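Local coordinates for GTPase-activating protein GYP1 (Saccharomyces cerevisiae, PDB 1FKM), which stimulates GTP hydrolysis by Ypt/Rab GTPases such as Ypt1 and Ypt7, supplying an arginine finger and a glutamine finger in trans through its TBC-type GAP domain, at residues 13-18 against 36-41; 115-120 against 131-136; 239-244 against 329-334. One frame throughout, in Å; residues are numbered along the deposited sequence.

Contact 1: residues 13-18 against 36-41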
ATOM      1  N   ASN A  13      -3.810 -15.844  20.112  1.00 27.97           N
ATOM      2  CA  ASN A  13      -2.799 -16.335  21.041  1.00 30.22           C
ATOM      3  C   ASN A  13      -1.412 -15.761  20.780  1.00 29.11           C
ATOM      4  O   ASN A  13      -0.553 -15.782  21.658  1.00 30.91           O
ATOM      5  CB  ASN A  13      -2.760 -17.864  21.028  1.00 36.05           C
ATOM      6  CG  ASN A  13      -4.000 -18.477  21.659  1.00 37.57           C
ATOM      7  OD1 ASN A  13      -4.440 -18.044  22.724  1.00 40.96           O
ATOM      8  ND2 ASN A  13      -4.565 -19.483  21.008  1.00 37.87           N
ATOM      9  N   ILE A  14      -1.189 -15.247  19.576  1.00 27.61           N
ATOM     10  CA  ILE A  14       0.093 -14.637  19.254  1.00 26.00           C
ATOM     11  C   ILE A  14       0.069 -13.192  19.737  1.00 26.75           C
ATOM     12  O   ILE A  14       1.059 -12.674  20.256  1.00 26.42           O
ATOM     13  CB  ILE A  14       0.363 -14.641  17.728  1.00 25.75           C
ATOM     14  CG1 ILE A  14       0.650 -16.067  17.252  1.00 26.70           C
ATOM     15  CG2 ILE A  14       1.540 -13.719  17.395  1.00 25.21           C
ATOM     16  CD1 ILE A  14       0.882 -16.185  15.752  1.00 24.75           C
ATOM     17  N   LEU A  15      -1.090 -12.560  19.599  1.00 23.85           N
ATOM     18  CA  LEU A  15      -1.250 -11.158  19.961  1.00 28.00           C
ATOM     19  C   LEU A  15      -1.695 -10.828  21.383  1.00 32.54           C
ATOM     20  O   LEU A  15      -1.315  -9.786  21.921  1.00 32.98           O
ATOM     21  CB  LEU A  15      -2.227 -10.504  18.985  1.00 27.23           C
ATOM     22  CG  LEU A  15      -1.851 -10.572  17.507  1.00 25.98           C
ATOM     23  CD1 LEU A  15      -3.013 -10.069  16.666  1.00 24.54           C
ATOM     24  CD2 LEU A  15      -0.590  -9.739  17.254  1.00 25.00           C
ATOM     25  N   LYS A  16      -2.489 -11.702  21.993  1.00 39.09           N
ATOM     26  CA  LYS A  16      -3.010 -11.435  23.332  1.00 44.96           C
ATOM     27  C   LYS A  16      -2.408 -12.251  24.472  1.00 48.12           C
ATOM     28  O   LYS A  16      -2.078 -13.424  24.307  1.00 49.33           O
ATOM     29  CB  LYS A  16      -4.529 -11.606  23.306  1.00 52.58           C
ATOM     30  CG  LYS A  16      -5.190 -10.740  22.244  1.00 55.46           C
ATOM     31  CD  LYS A  16      -6.649 -11.093  22.020  1.00 58.39           C
ATOM     32  CE  LYS A  16      -7.231 -10.254  20.889  1.00 60.77           C
ATOM     33  NZ  LYS A  16      -8.641 -10.616  20.575  1.00 63.10           N
ATOM     34  N   ASP A  17      -2.264 -11.602  25.626  1.00 55.51           N
ATOM     35  CA  ASP A  17      -1.711 -12.224  26.828  1.00 59.24           C
ATOM     36  C   ASP A  17      -0.338 -12.856  26.583  1.00 59.50           C
ATOM     37  O   ASP A  17      -0.143 -14.045  26.838  1.00 58.72           O
ATOM     38  CB  ASP A  17      -2.686 -13.284  27.355  1.00 69.74           C
ATOM     39  CG  ASP A  17      -2.290 -13.823  28.721  1.00 70.12           C
ATOM     40  OD1 ASP A  17      -1.311 -13.313  29.309  1.00 70.12           O
ATOM     41  OD2 ASP A  17      -2.963 -14.757  29.208  1.00 70.12           O
ATOM     42  N   LYS A  18       0.615 -12.058  26.105  1.00 70.12           N
ATOM     43  CA  LYS A  18       1.961 -12.562  25.824  1.00 70.12           C
ATOM     44  C   LYS A  18       3.047 -11.565  26.253  1.00 69.32           C
ATOM     45  O   LYS A  18       4.233 -11.890  26.275  1.00 70.12           O
ATOM     46  CB  LYS A  18       2.088 -12.868  24.324  1.00 64.34           C
ATOM     47  CG  LYS A  18       3.053 -13.999  23.964  1.00 67.15           C
ATOM     48  CD  LYS A  18       4.507 -13.637  24.229  1.00 70.12           C
ATOM     49  CE  LYS A  18       5.452 -14.741  23.780  1.00 70.12           C
ATOM     50  NZ  LYS A  18       5.386 -14.960  22.308  1.00 70.12           N
ATOM     51  N   LYS A  36      -9.405 -10.284   8.784  1.00 22.32           N
ATOM     52  CA  LYS A  36      -9.749  -8.866   8.767  1.00 25.59           C
ATOM     53  C   LYS A  36      -9.821  -8.200  10.140  1.00 24.32           C
ATOM     54  O   LYS A  36      -9.380  -7.062  10.299  1.00 23.77           O
ATOM     55  CB  LYS A  36     -11.062  -8.637   8.005  1.00 34.08           C
ATOM     56  CG  LYS A  36     -12.278  -9.350   8.568  1.00 40.96           C
ATOM     57  CD  LYS A  36     -13.529  -8.964   7.788  1.00 47.96           C
ATOM     58  CE  LYS A  36     -14.776  -9.663   8.314  1.00 50.68           C
ATOM     59  NZ  LYS A  36     -14.712 -11.136   8.114  1.00 57.46           N
ATOM     60  N   ILE A  37     -10.352  -8.891  11.139  1.00 23.96           N
ATOM     61  CA  ILE A  37     -10.449  -8.285  12.462  1.00 23.83           C
ATOM     62  C   ILE A  37      -9.073  -7.960  13.072  1.00 24.33           C
ATOM     63  O   ILE A  37      -8.950  -7.057  13.902  1.00 22.41           O
ATOM     64  CB  ILE A  37     -11.248  -9.186  13.433  1.00 32.16           C
ATOM     65  CG1 ILE A  37     -11.521  -8.425  14.731  1.00 34.71           C
ATOM     66  CG2 ILE A  37     -10.483 -10.475  13.718  1.00 32.40           C
ATOM     67  CD1 ILE A  37     -12.403  -9.174  15.704  1.00 41.04           C
ATOM     68  N   HIS A  38      -8.036  -8.672  12.639  1.00 20.66           N
ATOM     69  CA  HIS A  38      -6.690  -8.449  13.171  1.00 21.19           C
ATOM     70  C   HIS A  38      -5.794  -7.525  12.357  1.00 19.55           C
ATOM     71  O   HIS A  38      -4.745  -7.103  12.842  1.00 18.68           O
ATOM     72  CB  HIS A  38      -5.960  -9.786  13.339  1.00 25.03           C
ATOM     73  CG  HIS A  38      -6.429 -10.581  14.515  1.00 25.92           C
ATOM     74  ND1 HIS A  38      -6.939 -11.856  14.396  1.00 27.89           N
ATOM     75  CD2 HIS A  38      -6.474 -10.279  15.833  1.00 25.42           C
ATOM     76  CE1 HIS A  38      -7.279 -12.304  15.590  1.00 25.49           C
ATOM     77  NE2 HIS A  38      -7.006 -11.367  16.480  1.00 28.85           N
ATOM     78  N   ARG A  39      -6.189  -7.200  11.133  1.00 20.44           N
ATOM     79  CA  ARG A  39      -5.335  -6.352  10.308  1.00 20.03           C
ATOM     80  C   ARG A  39      -4.832  -5.046  10.914  1.00 19.60           C
ATOM     81  O   ARG A  39      -3.644  -4.743  10.816  1.00 21.99           O
ATOM     82  CB  ARG A  39      -5.993  -6.062   8.956  1.00 23.29           C
ATOM     83  CG  ARG A  39      -5.904  -7.229   7.992  1.00 24.11           C
ATOM     84  CD  ARG A  39      -6.078  -6.782   6.543  1.00 23.87           C
ATOM     85  NE  ARG A  39      -5.899  -7.900   5.623  1.00 22.16           N
ATOM     86  CZ  ARG A  39      -6.891  -8.572   5.049  1.00 24.05           C
ATOM     87  NH1 ARG A  39      -8.155  -8.245   5.291  1.00 25.18           N
ATOM     88  NH2 ARG A  39      -6.616  -9.578   4.231  1.00 24.55           N
ATOM     89  N   PRO A  40      -5.714  -4.246  11.530  1.00 18.96           N
ATOM     90  CA  PRO A  40      -5.232  -2.987  12.107  1.00 20.90           C
ATOM     91  C   PRO A  40      -3.995  -3.174  12.984  1.00 22.44           C
ATOM     92  O   PRO A  40      -2.941  -2.593  12.717  1.00 22.05           O
ATOM     93  CB  PRO A  40      -6.438  -2.493  12.900  1.00 17.80           C
ATOM     94  CG  PRO A  40      -7.588  -2.972  12.054  1.00 17.27           C
ATOM     95  CD  PRO A  40      -7.167  -4.388  11.733  1.00 17.22           C
ATOM     96  N   VAL A  41      -4.126  -3.999  14.016  1.00 21.02           N
ATOM     97  CA  VAL A  41      -3.015  -4.249  14.928  1.00 20.24           C
ATOM     98  C   VAL A  41      -1.808  -4.903  14.258  1.00 18.87           C
ATOM     99  O   VAL A  41      -0.678  -4.434  14.411  1.00 19.30           O
ATOM    100  CB  VAL A  41      -3.460  -5.130  16.108  1.00 24.99           C
ATOM    101  CG1 VAL A  41      -2.250  -5.564  16.924  1.00 27.31           C
ATOM    102  CG2 VAL A  41      -4.422  -4.349  16.991  1.00 30.36           C
TER

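Contact 2: residues 115-120 against 131-136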
ATOM      1  N   ARG A 115      -4.778  16.377   5.023  1.00 20.30           N
ATOM      2  CA  ARG A 115      -3.856  16.670   6.122  1.00 19.27           C
ATOM      3  C   ARG A 115      -2.701  15.673   6.192  1.00 18.70           C
ATOM      4  O   ARG A 115      -1.543  16.056   6.389  1.00 17.96           O
ATOM      5  CB  ARG A 115      -4.604  16.681   7.460  1.00 22.12           C
ATOM      6  CG  ARG A 115      -5.600  17.824   7.620  1.00 28.70           C
ATOM      7  CD  ARG A 115      -6.147  17.888   9.041  1.00 31.52           C
ATOM      8  NE  ARG A 115      -7.151  16.866   9.324  1.00 33.44           N
ATOM      9  CZ  ARG A 115      -8.458  17.021   9.124  1.00 36.74           C
ATOM     10  NH1 ARG A 115      -8.927  18.163   8.632  1.00 35.71           N
ATOM     11  NH2 ARG A 115      -9.305  16.042   9.428  1.00 34.84           N
ATOM     12  N   ILE A 116      -3.018  14.393   6.044  1.00 18.73           N
ATOM     13  CA  ILE A 116      -1.993  13.354   6.083  1.00 19.57           C
ATOM     14  C   ILE A 116      -0.942  13.561   4.996  1.00 18.73           C
ATOM     15  O   ILE A 116       0.263  13.555   5.267  1.00 20.15           O
ATOM     16  CB  ILE A 116      -2.619  11.951   5.905  1.00 18.20           C
ATOM     17  CG1 ILE A 116      -3.503  11.622   7.113  1.00 18.22           C
ATOM     18  CG2 ILE A 116      -1.520  10.911   5.739  1.00 18.99           C
ATOM     19  CD1 ILE A 116      -4.370  10.368   6.934  1.00 18.08           C
ATOM     20  N   LEU A 117      -1.398  13.747   3.763  1.00 15.04           N
ATOM     21  CA  LEU A 117      -0.476  13.924   2.652  1.00 15.95           C
ATOM     22  C   LEU A 117       0.283  15.234   2.737  1.00 17.05           C
ATOM     23  O   LEU A 117       1.456  15.301   2.370  1.00 16.96           O
ATOM     24  CB  LEU A 117      -1.227  13.851   1.323  1.00 17.87           C
ATOM     25  CG  LEU A 117      -1.868  12.487   1.046  1.00 19.16           C
ATOM     26  CD1 LEU A 117      -2.643  12.544  -0.266  1.00 18.72           C
ATOM     27  CD2 LEU A 117      -0.793  11.416   0.980  1.00 19.23           C
ATOM     28  N   TYR A 118      -0.388  16.271   3.226  1.00 18.01           N
ATOM     29  CA  TYR A 118       0.249  17.576   3.350  1.00 19.95           C
ATOM     30  C   TYR A 118       1.413  17.492   4.330  1.00 19.33           C
ATOM     31  O   TYR A 118       2.513  17.970   4.041  1.00 20.61           O
ATOM     32  CB  TYR A 118      -0.764  18.614   3.836  1.00 20.36           C
ATOM     33  CG  TYR A 118      -0.171  19.989   4.041  1.00 23.24           C
ATOM     34  CD1 TYR A 118       0.311  20.732   2.963  1.00 22.61           C
ATOM     35  CD2 TYR A 118      -0.080  20.542   5.318  1.00 26.75           C
ATOM     36  CE1 TYR A 118       0.874  21.998   3.150  1.00 27.74           C
ATOM     37  CE2 TYR A 118       0.483  21.804   5.521  1.00 29.07           C
ATOM     38  CZ  TYR A 118       0.957  22.526   4.434  1.00 29.95           C
ATOM     39  OH  TYR A 118       1.534  23.763   4.637  1.00 31.37           O
ATOM     40  N   LEU A 119       1.172  16.884   5.489  1.00 19.48           N
ATOM     41  CA  LEU A 119       2.220  16.763   6.497  1.00 21.11           C
ATOM     42  C   LEU A 119       3.406  15.960   5.981  1.00 20.93           C
ATOM     43  O   LEU A 119       4.561  16.323   6.217  1.00 21.59           O
ATOM     44  CB  LEU A 119       1.675  16.118   7.776  1.00 19.04           C
ATOM     45  CG  LEU A 119       2.702  16.021   8.914  1.00 22.81           C
ATOM     46  CD1 LEU A 119       3.237  17.415   9.251  1.00 22.88           C
ATOM     47  CD2 LEU A 119       2.061  15.379  10.135  1.00 21.81           C
ATOM     48  N   TRP A 120       3.134  14.862   5.277  1.00 20.98           N
ATOM     49  CA  TRP A 120       4.226  14.055   4.740  1.00 18.78           C
ATOM     50  C   TRP A 120       5.010  14.871   3.713  1.00 20.20           C
ATOM     51  O   TRP A 120       6.248  14.847   3.691  1.00 19.10           O
ATOM     52  CB  TRP A 120       3.697  12.782   4.072  1.00 21.39           C
ATOM     53  CG  TRP A 120       4.811  11.886   3.589  1.00 19.97           C
ATOM     54  CD1 TRP A 120       5.420  10.884   4.288  1.00 22.24           C
ATOM     55  CD2 TRP A 120       5.489  11.964   2.328  1.00 20.60           C
ATOM     56  NE1 TRP A 120       6.437  10.334   3.540  1.00 22.34           N
ATOM     57  CE2 TRP A 120       6.502  10.980   2.335  1.00 20.74           C
ATOM     58  CE3 TRP A 120       5.343  12.776   1.193  1.00 20.37           C
ATOM     59  CZ2 TRP A 120       7.366  10.784   1.252  1.00 22.05           C
ATOM     60  CZ3 TRP A 120       6.201  12.581   0.119  1.00 21.60           C
ATOM     61  CH2 TRP A 120       7.200  11.594   0.156  1.00 20.76           C
ATOM     62  N   GLN A 131       2.363  12.474  -7.233  1.00 26.43           N
ATOM     63  CA  GLN A 131       1.197  11.694  -7.617  1.00 29.45           C
ATOM     64  C   GLN A 131       1.573  10.225  -7.473  1.00 29.22           C
ATOM     65  O   GLN A 131       2.617   9.782  -7.970  1.00 27.68           O
ATOM     66  CB  GLN A 131       0.793  12.018  -9.058  1.00 46.54           C
ATOM     67  CG  GLN A 131      -0.572  11.481  -9.451  1.00 53.80           C
ATOM     68  CD  GLN A 131      -1.092  12.099 -10.734  1.00 57.80           C
ATOM     69  OE1 GLN A 131      -0.503  11.930 -11.803  1.00 59.25           O
ATOM     70  NE2 GLN A 131      -2.201  12.826 -10.632  1.00 59.48           N
ATOM     71  N   GLY A 132       0.722   9.481  -6.777  1.00 28.53           N
ATOM     72  CA  GLY A 132       0.982   8.079  -6.529  1.00 26.81           C
ATOM     73  C   GLY A 132       0.930   7.852  -5.029  1.00 26.87           C
ATOM     74  O   GLY A 132       0.466   6.811  -4.561  1.00 25.41           O
ATOM     75  N   ILE A 133       1.405   8.836  -4.268  1.00 22.46           N
ATOM     76  CA  ILE A 133       1.392   8.737  -2.811  1.00 22.83           C
ATOM     77  C   ILE A 133      -0.050   8.814  -2.319  1.00 21.08           C
ATOM     78  O   ILE A 133      -0.390   8.272  -1.262  1.00 22.23           O
ATOM     79  CB  ILE A 133       2.208   9.868  -2.165  1.00 28.17           C
ATOM     80  CG1 ILE A 133       3.661   9.800  -2.643  1.00 30.65           C
ATOM     81  CG2 ILE A 133       2.154   9.745  -0.652  1.00 29.20           C
ATOM     82  CD1 ILE A 133       4.359   8.499  -2.296  1.00 34.69           C
ATOM     83  N   ASN A 134      -0.899   9.489  -3.089  1.00 21.71           N
ATOM     84  CA  ASN A 134      -2.312   9.607  -2.729  1.00 22.41           C
ATOM     85  C   ASN A 134      -2.968   8.230  -2.808  1.00 23.13           C
ATOM     86  O   ASN A 134      -3.937   7.951  -2.105  1.00 23.32           O
ATOM     87  CB  ASN A 134      -3.029  10.596  -3.654  1.00 21.77           C
ATOM     88  CG  ASN A 134      -2.917  10.224  -5.119  1.00 23.98           C
ATOM     89  OD1 ASN A 134      -1.824   9.990  -5.634  1.00 24.15           O
ATOM     90  ND2 ASN A 134      -4.054  10.181  -5.803  1.00 24.25           N
ATOM     91  N   ASP A 135      -2.434   7.368  -3.665  1.00 21.96           N
ATOM     92  CA  ASP A 135      -2.974   6.020  -3.783  1.00 24.03           C
ATOM     93  C   ASP A 135      -2.454   5.158  -2.635  1.00 23.58           C
ATOM     94  O   ASP A 135      -3.222   4.449  -1.983  1.00 23.00           O
ATOM     95  CB  ASP A 135      -2.551   5.376  -5.109  1.00 30.41           C
ATOM     96  CG  ASP A 135      -3.139   6.078  -6.314  1.00 34.07           C
ATOM     97  OD1 ASP A 135      -4.383   6.137  -6.426  1.00 34.49           O
ATOM     98  OD2 ASP A 135      -2.351   6.567  -7.150  1.00 37.28           O
ATOM     99  N   LEU A 136      -1.147   5.234  -2.389  1.00 20.74           N
ATOM    100  CA  LEU A 136      -0.509   4.424  -1.350  1.00 20.06           C
ATOM    101  C   LEU A 136      -1.021   4.608   0.063  1.00 19.20           C
ATOM    102  O   LEU A 136      -0.943   3.689   0.874  1.00 20.46           O
ATOM    103  CB  LEU A 136       1.007   4.648  -1.349  1.00 20.26           C
ATOM    104  CG  LEU A 136       1.757   4.154  -2.584  1.00 23.37           C
ATOM    105  CD1 LEU A 136       3.252   4.384  -2.394  1.00 26.40           C
ATOM    106  CD2 LEU A 136       1.472   2.678  -2.804  1.00 24.13           C
TER

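Contact 3: residues 239-244 against 329-334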
ATOM      1  N   CYS A 239       2.457   3.001  -8.009  1.00 24.53           N
ATOM      2  CA  CYS A 239       1.354   2.761  -7.075  1.00 26.01           C
ATOM      3  C   CYS A 239       1.357   1.339  -6.508  1.00 24.71           C
ATOM      4  O   CYS A 239       0.349   0.878  -5.981  1.00 22.72           O
ATOM      5  CB  CYS A 239       0.018   3.025  -7.781  1.00 31.88           C
ATOM      6  SG  CYS A 239      -0.045   4.581  -8.705  1.00 42.38           S
ATOM      7  N   LEU A 240       2.494   0.656  -6.609  1.00 25.23           N
ATOM      8  CA  LEU A 240       2.619  -0.713  -6.123  1.00 25.90           C
ATOM      9  C   LEU A 240       1.468  -1.620  -6.584  1.00 25.69           C
ATOM     10  O   LEU A 240       0.854  -2.325  -5.776  1.00 26.52           O
ATOM     11  CB  LEU A 240       2.720  -0.732  -4.590  1.00 29.67           C
ATOM     12  CG  LEU A 240       3.955  -0.084  -3.954  1.00 29.55           C
ATOM     13  CD1 LEU A 240       3.883  -0.230  -2.442  1.00 29.66           C
ATOM     14  CD2 LEU A 240       5.225  -0.741  -4.483  1.00 29.11           C
ATOM     15  N   LEU A 241       1.186  -1.592  -7.885  1.00 21.66           N
ATOM     16  CA  LEU A 241       0.135  -2.415  -8.494  1.00 21.85           C
ATOM     17  C   LEU A 241      -1.300  -2.138  -8.054  1.00 22.01           C
ATOM     18  O   LEU A 241      -2.232  -2.805  -8.507  1.00 20.22           O
ATOM     19  CB  LEU A 241       0.442  -3.905  -8.282  1.00 23.42           C
ATOM     20  CG  LEU A 241       1.517  -4.528  -9.179  1.00 25.92           C
ATOM     21  CD1 LEU A 241       1.792  -5.967  -8.755  1.00 24.62           C
ATOM     22  CD2 LEU A 241       1.047  -4.486 -10.623  1.00 22.47           C
HETATM   23  N   MSE A 242      -1.491  -1.144  -7.195  1.00 25.94           N
HETATM   24  CA  MSE A 242      -2.836  -0.831  -6.722  1.00 29.10           C
HETATM   25  C   MSE A 242      -3.847  -0.515  -7.813  1.00 30.79           C
HETATM   26  O   MSE A 242      -5.025  -0.842  -7.688  1.00 33.26           O
HETATM   27  CB  MSE A 242      -2.798   0.345  -5.759  1.00 28.25           C
HETATM   28  CG  MSE A 242      -2.281   0.021  -4.391  1.00 30.90           C
HETATM   29 SE   MSE A 242      -2.520   1.597  -3.318  1.00 32.55          SE
HETATM   30  CE  MSE A 242      -4.452   1.715  -3.420  1.00 28.00           C
ATOM     31  N   ARG A 243      -3.392   0.126  -8.880  1.00 28.12           N
ATOM     32  CA  ARG A 243      -4.285   0.500  -9.963  1.00 31.61           C
ATOM     33  C   ARG A 243      -4.600  -0.664 -10.895  1.00 30.78           C
ATOM     34  O   ARG A 243      -5.314  -0.493 -11.882  1.00 31.27           O
ATOM     35  CB  ARG A 243      -3.670   1.654 -10.757  1.00 40.04           C
ATOM     36  CG  ARG A 243      -3.287   2.843  -9.888  1.00 46.26           C
ATOM     37  CD  ARG A 243      -4.508   3.613  -9.424  1.00 50.01           C
ATOM     38  NE  ARG A 243      -5.042   4.449 -10.495  1.00 56.09           N
ATOM     39  CZ  ARG A 243      -4.406   5.498 -11.006  1.00 58.97           C
ATOM     40  NH1 ARG A 243      -3.213   5.843 -10.541  1.00 61.00           N
ATOM     41  NH2 ARG A 243      -4.956   6.199 -11.988  1.00 61.30           N
ATOM     42  N   GLU A 244      -4.080  -1.845 -10.571  1.00 28.79           N
ATOM     43  CA  GLU A 244      -4.297  -3.028 -11.399  1.00 28.25           C
ATOM     44  C   GLU A 244      -5.185  -4.073 -10.727  1.00 26.68           C
ATOM     45  O   GLU A 244      -5.468  -5.116 -11.318  1.00 26.22           O
ATOM     46  CB  GLU A 244      -2.960  -3.696 -11.738  1.00 33.87           C
ATOM     47  CG  GLU A 244      -1.803  -2.741 -11.989  1.00 38.39           C
ATOM     48  CD  GLU A 244      -2.136  -1.683 -13.008  1.00 39.09           C
ATOM     49  OE1 GLU A 244      -2.681  -2.039 -14.071  1.00 42.91           O
ATOM     50  OE2 GLU A 244      -1.847  -0.497 -12.750  1.00 41.56           O
ATOM     51  N   VAL A 329       9.309  -6.150  -7.626  1.00 19.85           N
ATOM     52  CA  VAL A 329       9.746  -6.403  -8.996  1.00 19.62           C
ATOM     53  C   VAL A 329       9.420  -7.840  -9.398  1.00 20.52           C
ATOM     54  O   VAL A 329       9.005  -8.090 -10.524  1.00 19.01           O
ATOM     55  CB  VAL A 329      11.263  -6.160  -9.165  1.00 33.11           C
ATOM     56  CG1 VAL A 329      11.734  -6.683 -10.514  1.00 35.77           C
ATOM     57  CG2 VAL A 329      11.557  -4.671  -9.066  1.00 36.32           C
ATOM     58  N   PHE A 330       9.603  -8.786  -8.482  1.00 19.90           N
ATOM     59  CA  PHE A 330       9.289 -10.175  -8.800  1.00 19.13           C
ATOM     60  C   PHE A 330       7.789 -10.412  -8.930  1.00 19.44           C
ATOM     61  O   PHE A 330       7.356 -11.216  -9.760  1.00 20.96           O
ATOM     62  CB  PHE A 330       9.909 -11.117  -7.766  1.00 18.98           C
ATOM     63  CG  PHE A 330      11.387 -11.305  -7.953  1.00 21.74           C
ATOM     64  CD1 PHE A 330      11.863 -12.196  -8.911  1.00 21.58           C
ATOM     65  CD2 PHE A 330      12.304 -10.550  -7.224  1.00 21.48           C
ATOM     66  CE1 PHE A 330      13.233 -12.331  -9.145  1.00 23.94           C
ATOM     67  CE2 PHE A 330      13.677 -10.679  -7.447  1.00 22.23           C
ATOM     68  CZ  PHE A 330      14.143 -11.573  -8.412  1.00 25.08           C
ATOM     69  N   VAL A 331       6.994  -9.718  -8.115  1.00 16.12           N
ATOM     70  CA  VAL A 331       5.543  -9.844  -8.201  1.00 17.36           C
ATOM     71  C   VAL A 331       5.105  -9.298  -9.567  1.00 17.84           C
ATOM     72  O   VAL A 331       4.237  -9.873 -10.227  1.00 17.21           O
ATOM     73  CB  VAL A 331       4.837  -9.041  -7.078  1.00 18.06           C
ATOM     74  CG1 VAL A 331       3.329  -9.009  -7.313  1.00 16.72           C
ATOM     75  CG2 VAL A 331       5.136  -9.669  -5.731  1.00 18.88           C
ATOM     76  N   CYS A 332       5.705  -8.187  -9.988  1.00 17.74           N
ATOM     77  CA  CYS A 332       5.365  -7.595 -11.280  1.00 19.59           C
ATOM     78  C   CYS A 332       5.757  -8.517 -12.428  1.00 20.40           C
ATOM     79  O   CYS A 332       5.036  -8.622 -13.417  1.00 20.23           O
ATOM     80  CB  CYS A 332       6.050  -6.238 -11.457  1.00 23.47           C
ATOM     81  SG  CYS A 332       5.308  -4.904 -10.485  1.00 23.39           S
ATOM     82  N   ALA A 333       6.899  -9.179 -12.298  1.00 20.37           N
ATOM     83  CA  ALA A 333       7.354 -10.098 -13.339  1.00 21.06           C
ATOM     84  C   ALA A 333       6.405 -11.297 -13.436  1.00 22.20           C
ATOM     85  O   ALA A 333       6.008 -11.696 -14.532  1.00 21.73           O
ATOM     86  CB  ALA A 333       8.781 -10.570 -13.036  1.00 21.54           C
ATOM     87  N   ALA A 334       6.036 -11.867 -12.292  1.00 21.84           N
ATOM     88  CA  ALA A 334       5.133 -13.017 -12.280  1.00 21.66           C
ATOM     89  C   ALA A 334       3.752 -12.629 -12.807  1.00 21.58           C
ATOM     90  O   ALA A 334       3.095 -13.417 -13.493  1.00 22.05           O
ATOM     91  CB  ALA A 334       5.023 -13.587 -10.864  1.00 22.49           C
TER

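Contact 1: residues 13-18 against 36-41
The imidazole of His38 meets a methyl of Leu15, and the two side chains run past each other in opposite directions. From CB the ring leaves with CG anti to the carbonyl carbon (chi1 -75°). CG lies 4.1 Å from Leu15 CD1, and the next atom along, CD2, makes the closest approach, 3.6 Å to the same methyl. That methyl comes in obliquely, neither squarely over the ring nor squarely at its rim. Ile37 CG2 rests 3.9 Å above one face of the His38 ring, offset toward the rim. At the polar tip NE2 is hydrogen-bonded to Asp12 OD1, one turn back on the helix of Leu15. Lys16 NZ stands at the ring edge near its plane, 4.5 Å from His38 NE2; the two do not bond to each other, but Lys16 makes a salt bridge with the same Asp12 oxygen, which thus holds both. Histidine suits the place because its ring carbons CG and CD2 can lie against a leucine methyl while NE2 reaches an acid. Leu15, the last helical residue of helix 4-15, also meets Leu26 of helix 23-30 and Val42 and Leu45 of helix 39-46, tying the N-terminal helix to the two that follow.

Contact 2: residues 115-120 against 131-136
Asn134, whose CB packs against Leu117 CD1, accepts a hydrogen bond at its OD1 from Gly132 N, 2.8 Å away. The nitrogen lies almost in line with the carbonyl (C=O...N angle 179°), and the N-H points well at the oxygen (158°). The reach is possible because CG sits between the backbone N and carbonyl carbon (chi1 57°), which folds the amide back over the start of helix 133-145. Gly132, the N-cap residue, has backbone angles at which a CB would be jammed against the preceding carbonyl O, so glycine is called for here. The other end of the amide, ND2, is hydrogen-bonded to Thr97 OG1, and bonds at both ends hold its rotation; the side chain of Arg96, the arginine finger, is about 7 Å from that of Asn134, while Gln131 immediately before the cap is the glutamine finger. Leu117 forks over the helix start: CD1 lies 3.8 Å from Asn134 CA, and CD2 lies 3.8 Å from Ile133 CG2. An alanine in place of Leu117 would remove both methyls and would probably leave a gap beside Ile133 and Asn134, with less to hold the start of their helix. Behind this packing, Leu117 of helix 107-123 also meets Ile90 of helix 83-93, while Ile133 and Trp120 both lie against Leu186 of helix 168-186.

Contact 3: residues 239-244 against 329-334
Leu241 lays CG and CD1 against one side of helix 324-338, on Val331 and Cys332. The tight spot is CD1, 3.7 Å from Val331 CG1, where the two side chains cross at a slant. Val331 presents that methyl because CG1 is anti to its backbone N (chi1 171°). Packing is a little slacker beside it: Cys332 SG lies 4.0 Å from Leu241 CG and 4.1 Å from Leu241 CD1, a small, weakly polar sulfur that can lie against an apolar flank. The backbone bend behind Leu241 puts it there. Helix 230-238 ends in a Schellman motif with Leu240, at positive phi, as its C-prime residue, and Cys239 to Met242 form a type I' beta turn, closed by Met242 N to Cys239 O at 3.0 Å. Leu240 and Leu241 thus both adopt left-handed backbone angles, and Leu241 also packs on Trp236 of the helix just ended, as Cys332 does on Met237. Past the turn, in the short 3-10 segment 242-244, the character changes: Arg243 is exposed and takes no part in the apolar contact with helix 324-338, whereas buried Glu244 is paired in a salt bridge with Arg235. On the helix side, Val331 is backed by Ala375 of helix 365-382.

In the fold
Contacts 2 and 3 adjoin, although their centres are 20 Å apart. Leu136 CD2 lies 3.8 Å from Leu240 CD1, and Asp135 OD2 stands 3.6 Å from Arg243 NH1 in a long, weak ion pair, so the helix that starts after the glutamine finger lies against segment 239-244, its turn and the residue just past it. Gln131 O is also hydrogen-bonded to Asn238 ND2, just before that turn. Both fingers gather at contact 2: it contains Gln131, and Arg96 lies close to its Asn134. Contact 1 is remote, its centre 28 Å from those of contacts 2 and 3 and its nearest atoms about 13 Å from either; it packs the N-terminal helices, away from the catalytic fingers.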